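Thioesterase (Streptomyces sp. WAC02707, PDB 6VAP) probably hydrolyses thioesters that block the carrier domains of the borrelidin polyketide synthase, acting as its type II editing thioesterase. Local coordinates at residues A[136-150]-A[168-182]. Numbering follows the deposited sequence.
Sequences GTVHLLSDEELVAEL and RMALPAIRGDYRAAE
Gly136 and Glu182 face each other where the two segments meet; from there 136-150 runs back along helix 168-182 through a 3-10 turn, and helix 143-149 then crosses it at 82° with 11.2 Å between the axes. Glu182 grips the 3-10 turn with both carboxylate oxygens: Glu182 OE2 takes the N-H of Val138 N at 2.9 Å and OE1 that of His139, each on a syn lone pair. Glu182 OE1 also accepts from His139 ND1 at 2.7 Å; this bond lies near the imidazole plane but reaches the oxygen from above the carboxylate. With CG between backbone N and carbonyl carbon (chi1 69°), the His139 ring folds back to make that bond, and its CD2 edge stands over the centre of the Arg179 guanidinium, the planes 84° apart. A water joins His139 NE2 to Arg179 NH1.

One turn before Arg179, Arg175 bends at chi3 and lays its guanidinium edge along the end of the 3-10 turn and the chain that follows it. Arg175 NH1 bonds to His139 O at 2.7 Å, while NH2 makes a long, weak salt bridge to Asp143 OD1. Leu146 CD2 covers one guanidinium face. Asp143 OD2 pairs weakly with Arg168, whose side chain is poorly ordered.

On the apolar side, Val138 CG1 sits over the Tyr178 ring as a CH-pi contact, 4.0 Å from its centroid, and Leu171 packs against Leu146 and Val147, its CD1 3.6 Å from Val147 CG1. Leu150 adds CD1 against Leu171 and Ile174, and CD2 against Tyr178. Behind the long helix, Asp177 binds Arg61 and Met99 of helix 99-113 packs on Ala181. Two helices inserted between strands 120-124 and 196-201 of the central sheet are characteristic of the lid of alpha/beta-hydrolase thioesterases, and Tyr178 lies near the probable Ser98-His232-Asp204 triad.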
loop_
_atom_site.group_PDB
_atom_site.type_symbol
_atom_site.label_atom_id
_atom_site.label_comp_id
_atom_site.label_asym_id
_atom_site.label_seq_id
_atom_site.Cartn_x
_atom_site.Cartn_y
_atom_site.Cartn_z
ATOM N N GLY A 136 -15.395 -3.194 11.954
ATOM C CA GLY A 136 -14.142 -3.434 12.658
ATOM C C GLY A 136 -14.015 -2.538 13.879
ATOM O O GLY A 136 -14.456 -1.389 13.875
ATOM N N THR A 137 -13.418 -3.074 14.951
ATOM C CA THR A 137 -13.399 -2.375 16.236
ATOM C C THR A 137 -12.013 -2.353 16.872
ATOM O O THR A 137 -11.869 -1.862 17.993
ATOM C CB THR A 137 -14.403 -3.001 17.223
ATOM O OG1 THR A 137 -13.914 -4.269 17.652
ATOM C CG2 THR A 137 -15.766 -3.186 16.574
ATOM N N VAL A 138 -10.989 -2.857 16.187
ATOM C CA VAL A 138 -9.651 -2.888 16.778
ATOM C C VAL A 138 -9.209 -1.485 17.183
ATOM O O VAL A 138 -8.560 -1.293 18.216
ATOM C CB VAL A 138 -8.650 -3.546 15.806
ATOM C CG1 VAL A 138 -7.256 -3.244 16.202
ATOM C CG2 VAL A 138 -8.888 -5.055 15.770
ATOM N N HIS A 139 -9.540 -0.485 16.374
ATOM C CA HIS A 139 -9.159 0.887 16.680
ATOM C C HIS A 139 -9.877 1.439 17.902
ATOM O O HIS A 139 -9.451 2.465 18.425
ATOM C CB HIS A 139 -9.418 1.811 15.486
ATOM C CG HIS A 139 -10.867 2.030 15.179
ATOM N ND1 HIS A 139 -11.656 1.061 14.600
ATOM C CD2 HIS A 139 -11.673 3.102 15.373
ATOM C CE1 HIS A 139 -12.882 1.534 14.437
ATOM N NE2 HIS A 139 -12.917 2.774 14.890
ATOM N N LEU A 140 -10.953 0.808 18.354
ATOM C CA LEU A 140 -11.721 1.254 19.504
ATOM C C LEU A 140 -11.306 0.581 20.801
ATOM O O LEU A 140 -11.837 0.933 21.855
ATOM C CB LEU A 140 -13.214 0.998 19.259
ATOM C CG LEU A 140 -13.796 1.661 18.018
ATOM C CD1 LEU A 140 -15.230 1.197 17.764
ATOM C CD2 LEU A 140 -13.725 3.173 18.135
ATOM N N LEU A 141 -10.368 -0.359 20.764
ATOM C CA LEU A 141 -9.956 -1.042 21.984
ATOM C C LEU A 141 -9.194 -0.112 22.924
ATOM O O LEU A 141 -8.573 0.864 22.503
ATOM C CB LEU A 141 -9.071 -2.238 21.653
ATOM C CG LEU A 141 -9.654 -3.299 20.720
ATOM C CD1 LEU A 141 -8.536 -4.116 20.089
ATOM C CD2 LEU A 141 -10.618 -4.177 21.476
ATOM N N SER A 142 -9.259 -0.422 24.216
ATOM C CA SER A 142 -8.469 0.289 25.204
ATOM C C SER A 142 -6.984 0.147 24.887
ATOM O O SER A 142 -6.561 -0.736 24.134
ATOM C CB SER A 142 -8.744 -0.257 26.604
ATOM O OG SER A 142 -7.947 -1.394 26.868
ATOM N N ASP A 143 -6.184 1.040 25.474
ATOM C CA ASP A 143 -4.742 0.978 25.266
ATOM C C ASP A 143 -4.212 -0.428 25.539
ATOM O O ASP A 143 -3.446 -0.985 24.747
ATOM C CB ASP A 143 -4.040 2.003 26.158
ATOM C CG ASP A 143 -3.747 3.311 25.440
ATOM O OD1 ASP A 143 -3.560 3.304 24.205
ATOM O OD2 ASP A 143 -3.698 4.360 26.118
ATOM N N GLU A 144 -4.661 -0.997 26.645
ATOM C CA GLU A 144 -4.241 -2.323 27.135
ATOM C C GLU A 144 -4.789 -3.418 26.225
ATOM O O GLU A 144 -4.048 -4.332 25.919
ATOM C CB GLU A 144 -4.676 -2.456 28.593
ATOM C CG GLU A 144 -3.555 -2.854 29.524
ATOM C CD GLU A 144 -2.261 -2.112 29.274
ATOM O OE1 GLU A 144 -2.309 -0.877 29.352
ATOM O OE2 GLU A 144 -1.227 -2.773 28.948
ATOM N N GLU A 145 -6.058 -3.332 25.846
ATOM C CA GLU A 145 -6.665 -4.311 24.958
ATOM C C GLU A 145 -6.094 -4.183 23.555
ATOM O O GLU A 145 -6.086 -5.159 22.797
ATOM C CB GLU A 145 -8.184 -4.140 24.945
ATOM C CG GLU A 145 -8.863 -4.567 26.244
ATOM C CD GLU A 145 -10.373 -4.387 26.199
ATOM O OE1 GLU A 145 -11.019 -4.501 27.267
ATOM O OE2 GLU A 145 -10.915 -4.125 25.096
ATOM N N LEU A 146 -5.620 -2.986 23.201
ATOM C CA LEU A 146 -5.011 -2.777 21.894
ATOM C C LEU A 146 -3.717 -3.557 21.774
ATOM O O LEU A 146 -3.534 -4.339 20.834
ATOM C CB LEU A 146 -4.756 -1.282 21.679
ATOM C CG LEU A 146 -4.277 -0.821 20.306
ATOM C CD1 LEU A 146 -4.930 -1.574 19.178
ATOM C CD2 LEU A 146 -4.544 0.674 20.151
ATOM N N VAL A 147 -2.777 -3.310 22.686
ATOM C CA VAL A 147 -1.478 -3.966 22.623
ATOM C C VAL A 147 -1.640 -5.479 22.688
ATOM O O VAL A 147 -0.947 -6.227 21.991
ATOM C CB VAL A 147 -0.564 -3.437 23.746
ATOM C CG1 VAL A 147 -0.421 -1.925 23.633
ATOM C CG2 VAL A 147 -1.127 -3.810 25.090
ATOM N N ALA A 148 -2.579 -5.949 23.514
ATOM C CA ALA A 148 -2.806 -7.383 23.632
ATOM C C ALA A 148 -3.220 -7.979 22.295
ATOM O O ALA A 148 -2.671 -8.992 21.854
ATOM C CB ALA A 148 -3.870 -7.658 24.694
ATOM N N GLU A 149 -4.199 -7.367 21.635
ATOM C CA GLU A 149 -4.641 -7.877 20.343
ATOM C C GLU A 149 -3.565 -7.742 19.276
ATOM O O GLU A 149 -3.645 -8.406 18.236
ATOM C CB GLU A 149 -5.911 -7.153 19.893
ATOM C CG GLU A 149 -7.167 -8.013 19.975
ATOM C CD GLU A 149 -7.457 -8.756 18.676
ATOM O OE1 GLU A 149 -6.720 -8.547 17.688
ATOM O OE2 GLU A 149 -8.426 -9.549 18.651
ATOM N N LEU A 150 -2.558 -6.898 19.502
ATOM C CA LEU A 150 -1.434 -6.788 18.578
ATOM C C LEU A 150 -0.378 -7.850 18.879
ATOM O O LEU A 150 0.800 -7.559 19.048
ATOM C CB LEU A 150 -0.829 -5.388 18.651
ATOM C CG LEU A 150 -1.669 -4.223 18.135
ATOM C CD1 LEU A 150 -0.991 -2.892 18.447
ATOM C CD2 LEU A 150 -1.943 -4.357 16.638
ATOM N N ARG A 168 3.731 2.244 23.431
ATOM C CA ARG A 168 2.835 3.350 23.757
ATOM C C ARG A 168 3.175 4.588 22.938
ATOM O O ARG A 168 2.277 5.332 22.528
ATOM C CB ARG A 168 2.905 3.661 25.251
ATOM C CG ARG A 168 2.868 2.423 26.138
ATOM C CD ARG A 168 2.186 2.708 27.474
ATOM N NE ARG A 168 0.793 3.115 27.297
ATOM C CZ ARG A 168 0.190 4.071 27.997
ATOM N NH1 ARG A 168 0.846 4.732 28.943
ATOM N NH2 ARG A 168 -1.081 4.365 27.749
ATOM N N MET A 169 4.465 4.824 22.695
ATOM C CA MET A 169 4.864 5.876 21.766
ATOM C C MET A 169 4.306 5.625 20.372
ATOM O O MET A 169 3.956 6.574 19.663
ATOM C CB MET A 169 6.389 5.970 21.708
ATOM C CG MET A 169 6.958 7.252 22.287
ATOM S SD MET A 169 8.730 7.385 21.961
ATOM C CE MET A 169 9.368 6.027 22.905
ATOM N N ALA A 170 4.204 4.361 19.965
ATOM C CA ALA A 170 3.735 4.008 18.630
ATOM C C ALA A 170 2.240 3.725 18.586
ATOM O O ALA A 170 1.649 3.739 17.496
ATOM C CB ALA A 170 4.496 2.783 18.125
ATOM N N LEU A 171 1.609 3.483 19.736
ATOM C CA LEU A 171 0.207 3.079 19.723
ATOM C C LEU A 171 -0.697 4.114 19.077
ATOM O O LEU A 171 -1.563 3.730 18.274
ATOM C CB LEU A 171 -0.250 2.771 21.149
ATOM C CG LEU A 171 -1.171 1.556 21.292
ATOM C CD1 LEU A 171 -0.495 0.278 20.821
ATOM C CD2 LEU A 171 -1.628 1.414 22.739
ATOM N N PRO A 172 -0.568 5.408 19.374
ATOM C CA PRO A 172 -1.439 6.386 18.701
ATOM C C PRO A 172 -1.390 6.282 17.192
ATOM O O PRO A 172 -2.423 6.445 16.532
ATOM C CB PRO A 172 -0.905 7.739 19.205
ATOM C CG PRO A 172 -0.261 7.429 20.518
ATOM C CD PRO A 172 0.298 6.033 20.392
ATOM N N ALA A 173 -0.210 6.018 16.625
ATOM C CA ALA A 173 -0.102 5.872 15.177
ATOM C C ALA A 173 -0.723 4.562 14.699
ATOM O O ALA A 173 -1.383 4.530 13.651
ATOM C CB ALA A 173 1.362 5.949 14.750
ATOM N N ILE A 174 -0.540 3.477 15.458
ATOM C CA ILE A 174 -1.159 2.206 15.086
ATOM C C ILE A 174 -2.679 2.310 15.159
ATOM O O ILE A 174 -3.390 1.874 14.253
ATOM C CB ILE A 174 -0.632 1.078 15.986
ATOM C CG1 ILE A 174 0.910 0.957 15.840
ATOM C CG2 ILE A 174 -1.323 -0.239 15.667
ATOM C CD1 ILE A 174 1.544 0.081 16.880
ATOM N N ARG A 175 -3.200 2.917 16.220
ATOM C CA ARG A 175 -4.644 3.066 16.354
ATOM C C ARG A 175 -5.199 3.892 15.208
ATOM O O ARG A 175 -6.173 3.494 14.576
ATOM C CB ARG A 175 -4.984 3.696 17.708
ATOM C CG ARG A 175 -6.485 3.783 17.996
ATOM C CD ARG A 175 -6.756 4.565 19.268
ATOM N NE ARG A 175 -6.200 3.912 20.459
ATOM C CZ ARG A 175 -6.749 2.864 21.074
ATOM N NH1 ARG A 175 -7.875 2.322 20.612
ATOM N NH2 ARG A 175 -6.172 2.354 22.161
ATOM N N GLY A 176 -4.589 5.048 14.927
ATOM C CA GLY A 176 -5.010 5.856 13.789
ATOM C C GLY A 176 -4.980 5.105 12.469
ATOM O O GLY A 176 -5.877 5.261 11.642
ATOM N N ASP A 177 -3.935 4.305 12.237
ATOM C CA ASP A 177 -3.850 3.503 11.015
ATOM C C ASP A 177 -4.988 2.490 10.954
ATOM O O ASP A 177 -5.642 2.313 9.920
ATOM C CB ASP A 177 -2.502 2.768 10.963
ATOM C CG ASP A 177 -1.343 3.651 10.547
ATOM O OD1 ASP A 177 -1.570 4.807 10.168
ATOM O OD2 ASP A 177 -0.184 3.167 10.624
ATOM N N TYR A 178 -5.198 1.769 12.049
ATOM C CA TYR A 178 -6.307 0.825 12.084
ATOM C C TYR A 178 -7.638 1.534 11.894
ATOM O O TYR A 178 -8.513 1.050 11.161
ATOM C CB TYR A 178 -6.270 0.036 13.391
ATOM C CG TYR A 178 -5.474 -1.264 13.252
ATOM C CD1 TYR A 178 -6.079 -2.445 12.816
ATOM C CD2 TYR A 178 -4.129 -1.302 13.560
ATOM C CE1 TYR A 178 -5.355 -3.624 12.694
ATOM C CE2 TYR A 178 -3.387 -2.476 13.437
ATOM C CZ TYR A 178 -4.007 -3.629 13.010
ATOM O OH TYR A 178 -3.275 -4.789 12.897
ATOM N N ARG A 179 -7.823 2.663 12.570
ATOM C CA ARG A 179 -9.048 3.418 12.383
ATOM C C ARG A 179 -9.255 3.688 10.899
ATOM O O ARG A 179 -10.359 3.524 10.372
ATOM C CB ARG A 179 -8.982 4.725 13.188
ATOM C CG ARG A 179 -10.107 5.717 12.889
ATOM C CD ARG A 179 -10.071 6.912 13.833
ATOM N NE ARG A 179 -10.502 6.555 15.175
ATOM C CZ ARG A 179 -11.765 6.340 15.516
ATOM N NH1 ARG A 179 -12.726 6.450 14.606
ATOM N NH2 ARG A 179 -12.063 6.010 16.768
ATOM N N ALA A 180 -8.186 4.087 10.199
ATOM C CA ALA A 180 -8.304 4.400 8.787
ATOM C C ALA A 180 -8.699 3.160 8.018
ATOM O O ALA A 180 -9.562 3.240 7.137
ATOM C CB ALA A 180 -6.989 4.977 8.265
ATOM N N ALA A 181 -8.073 2.004 8.341
ATOM C CA ALA A 181 -8.392 0.747 7.660
ATOM C C ALA A 181 -9.829 0.311 7.926
ATOM O O ALA A 181 -10.498 -0.224 7.037
ATOM C CB ALA A 181 -7.428 -0.367 8.101
ATOM N N GLU A 182 -10.297 0.467 9.154
ATOM C CA GLU A 182 -11.582 -0.094 9.546
ATOM C C GLU A 182 -12.771 0.819 9.261
ATOM O O GLU A 182 -13.880 0.316 9.091
ATOM C CB GLU A 182 -11.556 -0.447 11.038
ATOM C CG GLU A 182 -10.837 -1.716 11.330
ATOM C CD GLU A 182 -10.622 -1.947 12.831
ATOM O OE1 GLU A 182 -10.194 -0.989 13.517
ATOM O OE2 GLU A 182 -10.884 -3.085 13.321
HETATM O O HOH W 1 -14.510 -2.411 9.404
HETATM O O HOH W 2 -15.088 4.740 14.900
HETATM O O HOH W 3 -10.124 5.248 18.238
HETATM O O HOH W 4 -3.670 5.208 21.414
#